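Side-chain contacts in ESX-1 secretion-associated protein EspB (Mycobacterium marinum, PDB 7P0Z), which is secreted through the ESX-1 system, assembles into a seven-subunit, channel-like oligomer and probably takes part in protein transport: residues A[173-178]-A[188-193]; A[156-161]-A[205-210]; A[232-237]-A[248-253]. All coordinates share one frame; numbering follows the deposited sequence.

Interaction 1 of 3, residues A[173-178]-A[188-193]; sequences RIFENW and ASMDQQ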
loop_
_atom_site.group_PDB
_atom_site.type_symbol
_atom_site.label_atom_id
_atom_site.label_comp_id
_atom_site.label_asym_id
_atom_site.label_seq_id
_atom_site.Cartn_x
_atom_site.Cartn_y
_atom_site.Cartn_z
ATOM N N ARG A 173 -14.709 16.845 -30.239
ATOM C CA ARG A 173 -15.624 15.747 -30.469
ATOM C C ARG A 173 -15.321 15.052 -31.789
ATOM O O ARG A 173 -14.675 15.597 -32.678
ATOM C CB ARG A 173 -17.056 16.249 -30.467
ATOM C CG ARG A 173 -17.377 17.072 -31.643
ATOM C CD ARG A 173 -18.695 17.717 -31.481
ATOM N NE ARG A 173 -18.987 18.568 -32.615
ATOM C CZ ARG A 173 -18.528 19.797 -32.750
ATOM N NH1 ARG A 173 -17.741 20.307 -31.831
ATOM N NH2 ARG A 173 -18.842 20.508 -33.808
ATOM N N ILE A 174 -15.790 13.813 -31.891
ATOM C CA ILE A 174 -15.677 13.044 -33.114
ATOM C C ILE A 174 -16.454 13.704 -34.243
ATOM O O ILE A 174 -17.314 14.559 -34.032
ATOM C CB ILE A 174 -16.191 11.622 -32.870
ATOM C CG1 ILE A 174 -17.650 11.697 -32.462
ATOM C CG2 ILE A 174 -15.377 10.927 -31.824
ATOM C CD1 ILE A 174 -18.285 10.386 -32.361
ATOM N N PHE A 175 -16.150 13.287 -35.457
ATOM C CA PHE A 175 -16.804 13.839 -36.627
ATOM C C PHE A 175 -18.107 13.115 -36.899
ATOM O O PHE A 175 -18.246 11.929 -36.619
ATOM C CB PHE A 175 -15.898 13.724 -37.839
ATOM C CG PHE A 175 -14.581 14.373 -37.656
ATOM C CD1 PHE A 175 -14.456 15.740 -37.710
ATOM C CD2 PHE A 175 -13.456 13.616 -37.436
ATOM C CE1 PHE A 175 -13.237 16.334 -37.536
ATOM C CE2 PHE A 175 -12.234 14.207 -37.265
ATOM C CZ PHE A 175 -12.125 15.568 -37.317
ATOM N N GLU A 176 -19.066 13.839 -37.450
ATOM C CA GLU A 176 -20.288 13.197 -37.909
ATOM C C GLU A 176 -20.063 12.430 -39.200
ATOM O O GLU A 176 -20.203 11.209 -39.242
ATOM C CB GLU A 176 -21.374 14.232 -38.125
ATOM C CG GLU A 176 -21.751 14.975 -36.923
ATOM C CD GLU A 176 -22.638 16.144 -37.251
ATOM O OE1 GLU A 176 -22.498 16.700 -38.356
ATOM O OE2 GLU A 176 -23.496 16.499 -36.421
ATOM N N ASN A 177 -19.690 13.131 -40.260
ATOM C CA ASN A 177 -19.733 12.574 -41.599
ATOM C C ASN A 177 -18.375 12.241 -42.172
ATOM O O ASN A 177 -18.285 11.955 -43.359
ATOM C CB ASN A 177 -20.445 13.534 -42.540
ATOM C CG ASN A 177 -21.759 13.947 -42.024
ATOM O OD1 ASN A 177 -22.615 13.119 -41.768
ATOM N ND2 ASN A 177 -21.940 15.235 -41.850
ATOM N N TRP A 178 -17.320 12.273 -41.395
ATOM C CA TRP A 178 -16.009 11.989 -41.938
ATOM C C TRP A 178 -15.521 10.655 -41.417
ATOM O O TRP A 178 -15.685 10.347 -40.240
ATOM C CB TRP A 178 -15.019 13.085 -41.599
ATOM C CG TRP A 178 -13.781 12.953 -42.364
ATOM C CD1 TRP A 178 -13.635 12.366 -43.566
ATOM C CD2 TRP A 178 -12.489 13.362 -41.957
ATOM N NE1 TRP A 178 -12.335 12.397 -43.956
ATOM C CE2 TRP A 178 -11.604 13.009 -42.982
ATOM C CE3 TRP A 178 -11.990 14.010 -40.831
ATOM C CZ2 TRP A 178 -10.254 13.280 -42.919
ATOM C CZ3 TRP A 178 -10.656 14.272 -40.768
ATOM C CH2 TRP A 178 -9.799 13.910 -41.804
ATOM N N ALA A 188 -8.002 10.614 -33.070
ATOM C CA ALA A 188 -7.076 10.242 -32.009
ATOM C C ALA A 188 -6.261 11.440 -31.552
ATOM O O ALA A 188 -6.023 11.629 -30.353
ATOM C CB ALA A 188 -6.159 9.123 -32.482
ATOM N N SER A 189 -5.837 12.268 -32.493
ATOM C CA SER A 189 -5.085 13.453 -32.126
ATOM C C SER A 189 -5.933 14.437 -31.322
ATOM O O SER A 189 -5.472 14.987 -30.317
ATOM C CB SER A 189 -4.527 14.101 -33.382
ATOM O OG SER A 189 -3.679 15.175 -33.066
ATOM N N MET A 190 -7.172 14.678 -31.748
ATOM C CA MET A 190 -8.052 15.548 -30.978
ATOM C C MET A 190 -8.326 14.982 -29.598
ATOM O O MET A 190 -8.426 15.728 -28.624
ATOM C CB MET A 190 -9.361 15.786 -31.705
ATOM C CG MET A 190 -9.241 16.704 -32.859
ATOM S SD MET A 190 -10.869 17.130 -33.424
ATOM C CE MET A 190 -11.366 15.525 -33.999
ATOM N N ASP A 191 -8.460 13.671 -29.498
ATOM C CA ASP A 191 -8.651 13.050 -28.202
ATOM C C ASP A 191 -7.456 13.303 -27.295
ATOM O O ASP A 191 -7.613 13.555 -26.098
ATOM C CB ASP A 191 -8.892 11.563 -28.401
ATOM C CG ASP A 191 -9.078 10.833 -27.118
ATOM O OD1 ASP A 191 -10.222 10.758 -26.635
ATOM O OD2 ASP A 191 -8.078 10.325 -26.578
ATOM N N GLN A 192 -6.253 13.233 -27.847
ATOM C CA GLN A 192 -5.073 13.529 -27.053
ATOM C C GLN A 192 -5.065 14.973 -26.585
ATOM O O GLN A 192 -4.718 15.262 -25.434
ATOM C CB GLN A 192 -3.827 13.231 -27.856
ATOM C CG GLN A 192 -3.532 11.792 -27.970
ATOM C CD GLN A 192 -2.313 11.554 -28.788
ATOM O OE1 GLN A 192 -2.193 12.057 -29.894
ATOM N NE2 GLN A 192 -1.377 10.816 -28.241
ATOM N N GLN A 193 -5.415 15.897 -27.467
ATOM C CA GLN A 193 -5.485 17.288 -27.052
ATOM C C GLN A 193 -6.511 17.473 -25.949
ATOM O O GLN A 193 -6.302 18.247 -25.014
ATOM C CB GLN A 193 -5.827 18.189 -28.228
ATOM C CG GLN A 193 -4.795 18.257 -29.315
ATOM C CD GLN A 193 -3.380 18.477 -28.817
ATOM O OE1 GLN A 193 -2.500 17.662 -29.060
ATOM N NE2 GLN A 193 -3.155 19.579 -28.130
#
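The thioether end of Met-190 meets the ring of Phe-175, joining helix 181-224 to the loop that carries the WxG motif of the PPE domain, which begins at Trp-178 in the turn leading into that helix. The close part is small and apolar. The methyl CE lies 3.4 Å from Phe-175 CZ, and SD lies 5.2 Å from the ring centroid, a Met-aromatic contact in which the sulfur sits obliquely, 45° off the ring normal. Met-190 reaches across because its chain is extended at chi2 and then bends at chi3 (-66°), which turns the methyl toward the loop. Methionine suits the place: it is long enough to leave the helix and cross to the loop, flexible at its end, and polarisable beside an aromatic ring. On one face of Phe-175, Trp-178 sets CE3 3.6 Å above the plane, displaced toward the rim, so the ring is held by its own loop as well as by the helix. Trp-178 NE1 is hydrogen-bonded to Tyr-83 OH, and Phe-175 N to Glu-187 OE2, bonds that probably help to fix the turn.

The rest of the loop is looser and more polar. Glu-176 and Asn-177 are exposed, as their charged and amide groups allow, while Ile-174 packs on Arg-67 of a second subunit. The guanidinium of Arg-173 is engaged elsewhere, NH1 bonding to Lys-170 O and making a salt bridge with Glu-22 OE2. Its backbone stays near the apolar patch: Arg-173 O, which accepts a hydrogen bond from Arg-19, lies 3.6 Å from Met-190 CE.

Interaction 2 of 3, residues A[156-161]-A[205-210]; sequences DGWNNF and ASLAKQ
Trp-158 turns one face of its indole to Leu-207, whose methyl CD2 stands over the five-membered ring, 3.4 Å from the centroid and 13° off the normal. This is a CH-pi contact of a methyl pressed almost squarely on the electron-rich part of the indole, with CE2 and CD2 of Trp-158 its nearest atoms. Leucine serves well here: its first torsion, near trans (-162°), swings the branched end toward the neighbouring helix, and the fork at CG lets one methyl go to the indole. The first bond of the Trp-158 side chain points toward that helix too.

The two segments belong to helices 149-166 and 181-224 of the PPE domain. At 156-161 and 205-210 these run antiparallel, the local axes at 159° to each other and 8.0 Å apart at closest approach. Ala-208 helps to allow this spacing, since its side chain is a single methyl, CB, 3.9 Å from Trp-158 CB. The same methyl meets the amide of Asn-159, whose ND2 comes within 3.6 Å; at this less enclosed border a polar side chain is tolerated, and it also packs on Asn-46 of a second subunit. Around the apolar centre, Trp-158 is further enclosed by Phe-154, whose ring meets its own, and by Pro-30 and Pro-31, while Leu-207 also touches Ser-54 on helix 42-81.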
loop_
_atom_site.group_PDB
_atom_site.type_symbol
_atom_site.label_atom_id
_atom_site.label_comp_id
_atom_site.label_asym_id
_atom_site.label_seq_id
_atom_site.Cartn_x
_atom_site.Cartn_y
_atom_site.Cartn_z
ATOM N N ASP A 156 -10.189 32.354 -7.005
ATOM C CA ASP A 156 -11.407 32.477 -7.784
ATOM C C ASP A 156 -11.095 32.504 -9.264
ATOM O O ASP A 156 -11.746 31.822 -10.058
ATOM C CB ASP A 156 -12.167 33.733 -7.394
ATOM C CG ASP A 156 -12.814 33.616 -6.058
ATOM O OD1 ASP A 156 -12.956 32.481 -5.565
ATOM O OD2 ASP A 156 -13.185 34.663 -5.492
ATOM N N GLY A 157 -10.108 33.303 -9.653
ATOM C CA GLY A 157 -9.742 33.359 -11.050
ATOM C C GLY A 157 -9.329 32.005 -11.589
ATOM O O GLY A 157 -9.747 31.602 -12.674
ATOM N N TRP A 158 -8.540 31.269 -10.824
ATOM C CA TRP A 158 -8.083 29.998 -11.348
ATOM C C TRP A 158 -9.171 28.930 -11.330
ATOM O O TRP A 158 -9.179 28.065 -12.202
ATOM C CB TRP A 158 -6.832 29.547 -10.604
ATOM C CG TRP A 158 -5.649 30.259 -11.129
ATOM C CD1 TRP A 158 -4.987 31.275 -10.536
ATOM C CD2 TRP A 158 -5.020 30.053 -12.386
ATOM N NE1 TRP A 158 -3.973 31.710 -11.330
ATOM C CE2 TRP A 158 -3.967 30.971 -12.476
ATOM C CE3 TRP A 158 -5.240 29.174 -13.444
ATOM C CZ2 TRP A 158 -3.139 31.040 -13.576
ATOM C CZ3 TRP A 158 -4.420 29.239 -14.528
ATOM C CH2 TRP A 158 -3.375 30.165 -14.590
ATOM N N ASN A 159 -10.105 28.974 -10.385
ATOM C CA ASN A 159 -11.252 28.079 -10.458
ATOM C C ASN A 159 -12.128 28.387 -11.659
ATOM O O ASN A 159 -12.626 27.471 -12.326
ATOM C CB ASN A 159 -12.070 28.156 -9.183
ATOM C CG ASN A 159 -11.816 27.011 -8.280
ATOM O OD1 ASN A 159 -11.772 25.872 -8.717
ATOM N ND2 ASN A 159 -11.657 27.291 -7.004
ATOM N N ASN A 160 -12.340 29.666 -11.945
ATOM C CA ASN A 160 -13.085 30.009 -13.141
ATOM C C ASN A 160 -12.391 29.468 -14.371
ATOM O O ASN A 160 -13.043 28.949 -15.275
ATOM C CB ASN A 160 -13.258 31.512 -13.258
ATOM C CG ASN A 160 -14.193 32.057 -12.246
ATOM O OD1 ASN A 160 -15.038 31.350 -11.724
ATOM N ND2 ASN A 160 -14.049 33.331 -11.950
ATOM N N PHE A 161 -11.069 29.582 -14.420
ATOM C CA PHE A 161 -10.346 29.063 -15.567
ATOM C C PHE A 161 -10.480 27.551 -15.684
ATOM O O PHE A 161 -10.653 27.025 -16.784
ATOM C CB PHE A 161 -8.880 29.464 -15.499
ATOM C CG PHE A 161 -8.164 29.241 -16.775
ATOM C CD1 PHE A 161 -8.502 29.964 -17.895
ATOM C CD2 PHE A 161 -7.217 28.247 -16.885
ATOM C CE1 PHE A 161 -7.876 29.735 -19.078
ATOM C CE2 PHE A 161 -6.588 28.021 -18.073
ATOM C CZ PHE A 161 -6.917 28.765 -19.170
ATOM N N ALA A 205 -7.097 23.742 -11.161
ATOM C CA ALA A 205 -7.852 23.509 -9.946
ATOM C C ALA A 205 -6.928 23.345 -8.758
ATOM O O ALA A 205 -7.191 23.885 -7.687
ATOM C CB ALA A 205 -8.738 22.285 -10.103
ATOM N N SER A 206 -5.852 22.594 -8.921
ATOM C CA SER A 206 -4.941 22.400 -7.810
ATOM C C SER A 206 -4.271 23.707 -7.418
ATOM O O SER A 206 -3.984 23.940 -6.240
ATOM C CB SER A 206 -3.914 21.342 -8.168
ATOM O OG SER A 206 -2.810 21.919 -8.815
ATOM N N LEU A 207 -4.041 24.572 -8.389
ATOM C CA LEU A 207 -3.510 25.890 -8.102
ATOM C C LEU A 207 -4.465 26.682 -7.220
ATOM O O LEU A 207 -4.073 27.251 -6.192
ATOM C CB LEU A 207 -3.280 26.602 -9.422
ATOM C CG LEU A 207 -2.370 27.796 -9.479
ATOM C CD1 LEU A 207 -0.968 27.323 -9.172
ATOM C CD2 LEU A 207 -2.445 28.387 -10.849
ATOM N N ALA A 208 -5.735 26.718 -7.607
ATOM C CA ALA A 208 -6.718 27.435 -6.804
ATOM C C ALA A 208 -6.864 26.800 -5.434
ATOM O O ALA A 208 -7.054 27.492 -4.431
ATOM C CB ALA A 208 -8.061 27.476 -7.520
ATOM N N LYS A 209 -6.776 25.483 -5.380
ATOM C CA LYS A 209 -6.877 24.784 -4.118
ATOM C C LYS A 209 -5.760 25.191 -3.172
ATOM O O LYS A 209 -5.995 25.421 -1.985
ATOM C CB LYS A 209 -6.861 23.288 -4.375
ATOM C CG LYS A 209 -7.032 22.489 -3.160
ATOM C CD LYS A 209 -6.921 21.030 -3.432
ATOM C CE LYS A 209 -6.965 20.268 -2.132
ATOM N NZ LYS A 209 -6.775 18.811 -2.313
ATOM N N GLN A 210 -4.539 25.302 -3.684
ATOM C CA GLN A 210 -3.436 25.750 -2.851
ATOM C C GLN A 210 -3.639 27.178 -2.374
ATOM O O GLN A 210 -3.328 27.506 -1.225
ATOM C CB GLN A 210 -2.125 25.641 -3.606
ATOM C CG GLN A 210 -1.615 24.260 -3.769
ATOM C CD GLN A 210 -0.286 24.266 -4.446
ATOM O OE1 GLN A 210 0.004 25.154 -5.224
ATOM N NE2 GLN A 210 0.548 23.298 -4.135
#

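Interaction 3 of 3, residues A[232-237]-A[248-253]; sequences VELERL and IKLYAE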
loop_
_atom_site.group_PDB
_atom_site.type_symbol
_atom_site.label_atom_id
_atom_site.label_comp_id
_atom_site.label_asym_id
_atom_site.label_seq_id
_atom_site.Cartn_x
_atom_site.Cartn_y
_atom_site.Cartn_z
ATOM N N VAL A 232 0.975 43.485 24.032
ATOM C CA VAL A 232 1.179 44.778 24.668
ATOM C C VAL A 232 0.542 44.800 26.048
ATOM O O VAL A 232 1.130 45.295 27.017
ATOM C CB VAL A 232 0.644 45.892 23.767
ATOM C CG1 VAL A 232 0.763 47.203 24.453
ATOM C CG2 VAL A 232 1.476 45.931 22.537
ATOM N N GLU A 233 -0.649 44.231 26.170
ATOM C CA GLU A 233 -1.255 44.084 27.481
ATOM C C GLU A 233 -0.364 43.306 28.425
ATOM O O GLU A 233 -0.129 43.728 29.557
ATOM C CB GLU A 233 -2.601 43.391 27.362
ATOM C CG GLU A 233 -3.703 44.346 27.027
ATOM C CD GLU A 233 -3.964 45.283 28.171
ATOM O OE1 GLU A 233 -3.766 44.857 29.324
ATOM O OE2 GLU A 233 -4.365 46.436 27.921
ATOM N N LEU A 234 0.089 42.136 28.008
ATOM C CA LEU A 234 0.835 41.299 28.927
ATOM C C LEU A 234 2.114 41.986 29.355
ATOM O O LEU A 234 2.483 41.947 30.528
ATOM C CB LEU A 234 1.123 39.949 28.287
ATOM C CG LEU A 234 1.800 38.956 29.225
ATOM C CD1 LEU A 234 0.904 38.666 30.401
ATOM C CD2 LEU A 234 2.155 37.681 28.515
ATOM N N GLU A 235 2.780 42.660 28.426
ATOM C CA GLU A 235 3.987 43.394 28.762
ATOM C C GLU A 235 3.708 44.472 29.791
ATOM O O GLU A 235 4.359 44.532 30.842
ATOM C CB GLU A 235 4.558 44.019 27.503
ATOM C CG GLU A 235 5.793 44.809 27.721
ATOM C CD GLU A 235 6.304 45.412 26.450
ATOM O OE1 GLU A 235 5.670 45.195 25.400
ATOM O OE2 GLU A 235 7.332 46.114 26.489
ATOM N N ARG A 236 2.739 45.340 29.515
ATOM C CA ARG A 236 2.468 46.419 30.454
ATOM C C ARG A 236 2.057 45.875 31.812
ATOM O O ARG A 236 2.696 46.163 32.823
ATOM C CB ARG A 236 1.396 47.335 29.897
ATOM C CG ARG A 236 1.243 48.585 30.683
ATOM C CD ARG A 236 -0.028 48.512 31.461
ATOM N NE ARG A 236 -1.185 48.540 30.597
ATOM C CZ ARG A 236 -2.378 48.111 30.961
ATOM N NH1 ARG A 236 -2.561 47.583 32.156
ATOM N NH2 ARG A 236 -3.388 48.191 30.119
ATOM N N LEU A 237 1.043 45.022 31.851
ATOM C CA LEU A 237 0.681 44.371 33.099
ATOM C C LEU A 237 1.850 43.625 33.728
ATOM O O LEU A 237 1.767 43.234 34.889
ATOM C CB LEU A 237 -0.500 43.447 32.847
ATOM C CG LEU A 237 -1.136 42.683 34.002
ATOM C CD1 LEU A 237 -2.633 42.597 33.814
ATOM C CD2 LEU A 237 -0.566 41.286 34.089
ATOM N N ILE A 248 4.334 36.184 34.455
ATOM C CA ILE A 248 5.430 35.352 33.981
ATOM C C ILE A 248 4.895 34.034 33.452
ATOM O O ILE A 248 5.331 33.536 32.405
ATOM C CB ILE A 248 6.449 35.166 35.116
ATOM C CG1 ILE A 248 6.840 36.542 35.669
ATOM C CG2 ILE A 248 7.660 34.397 34.654
ATOM C CD1 ILE A 248 7.546 36.487 36.973
ATOM N N LYS A 249 3.923 33.463 34.158
ATOM C CA LYS A 249 3.217 32.285 33.680
ATOM C C LYS A 249 2.605 32.526 32.305
ATOM O O LYS A 249 2.783 31.730 31.374
ATOM C CB LYS A 249 2.144 31.922 34.698
ATOM C CG LYS A 249 1.263 30.754 34.345
ATOM C CD LYS A 249 0.295 30.505 35.473
ATOM C CE LYS A 249 -0.709 29.432 35.157
ATOM N NZ LYS A 249 -1.700 29.952 34.215
ATOM N N LEU A 250 1.896 33.641 32.158
ATOM C CA LEU A 250 1.241 33.944 30.894
ATOM C C LEU A 250 2.254 34.150 29.778
ATOM O O LEU A 250 2.003 33.770 28.633
ATOM C CB LEU A 250 0.356 35.174 31.041
ATOM C CG LEU A 250 -0.692 35.336 29.940
ATOM C CD1 LEU A 250 -1.352 34.023 29.644
ATOM C CD2 LEU A 250 -1.735 36.359 30.306
ATOM N N TYR A 251 3.384 34.772 30.080
ATOM C CA TYR A 251 4.422 34.957 29.077
ATOM C C TYR A 251 4.920 33.625 28.571
ATOM O O TYR A 251 5.089 33.425 27.367
ATOM C CB TYR A 251 5.580 35.724 29.671
ATOM C CG TYR A 251 6.739 35.932 28.754
ATOM C CD1 TYR A 251 6.774 37.010 27.915
ATOM C CD2 TYR A 251 7.807 35.068 28.741
ATOM C CE1 TYR A 251 7.830 37.236 27.099
ATOM C CE2 TYR A 251 8.864 35.285 27.920
ATOM C CZ TYR A 251 8.865 36.372 27.098
ATOM O OH TYR A 251 9.910 36.616 26.264
ATOM N N ALA A 252 5.194 32.706 29.483
ATOM C CA ALA A 252 5.661 31.407 29.035
ATOM C C ALA A 252 4.598 30.713 28.201
ATOM O O ALA A 252 4.917 30.052 27.207
ATOM C CB ALA A 252 6.062 30.543 30.224
ATOM N N GLU A 253 3.330 30.842 28.581
ATOM C CA GLU A 253 2.298 30.176 27.795
ATOM C C GLU A 253 2.170 30.778 26.402
ATOM O O GLU A 253 2.030 30.049 25.414
ATOM C CB GLU A 253 0.962 30.222 28.513
ATOM C CG GLU A 253 0.885 29.217 29.628
ATOM C CD GLU A 253 -0.481 29.149 30.258
ATOM O OE1 GLU A 253 -1.331 29.998 29.929
ATOM O OE2 GLU A 253 -0.709 28.233 31.067
#
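Leu-234 and Leu-250 both start out trans, with chi1 of -175° and -162°, and these torsions send each fork across to the opposite helix. They meet in a helical hairpin of the PPE domain, formed by helix 228-237 and helix 244-268, far from the chain's centre. The contact is plain apolar packing. Leu-234 works as a two-pronged wedge: its CD1 comes 3.5 Å from Leu-250 CD2 and 3.6 Å from Leu-250 CB, while its other methyl, CD2, turns to the backbone of Tyr-251. The two side chains meet at a slant rather than lying side by side, which lets the branch of one leucine fit against the stem of the other. Leucine fits both places, since two methyls on one carbon can cover two neighbouring positions of a facing helix at once.

Leu-234 is buried, and Phe-132 and Tyr-254 add further apolar surface to it. Tyr-251 contributes its stem, with CB 4.1 Å from Leu-234 CD2; its ring leads off to meet Phe-132 edge-to-face.

Glu-233, Arg-236 and Lys-249 are exposed, where long charged chains can stay in water, and Glu-253 is partly so. On one helix Glu-233 OE2 and Arg-236 NH2 form a salt bridge of 3.0 Å, about one helical turn apart. On the other the pairing of Lys-249 NZ with Glu-253 OE2 is long, at 3.7 Å. Back at the interface, the methyl CD2 of Leu-234 rests 3.5 Å from the backbone N of Tyr-251.

Overall arrangement
The three contacts are spread along an elongated, all-helical molecule and lie within the PPE domain. Interactions 1 and 2 share helix 181-224, at separate points: their centres are about 28 Å apart and their nearest atoms about 12 Å, and along the chain interaction 1 is nested within the loop that interaction 2 closes. Interaction 3 follows in series, on the next two helices, with its centre about 42 Å from that of interaction 2 and about 69 Å from that of interaction 1; interactions 1 and 3 lie on opposite sides of the chain's centre. Interactions 1 and 2 both border a second subunit of the heptamer, whereas no other chain touches the two segments of interaction 3.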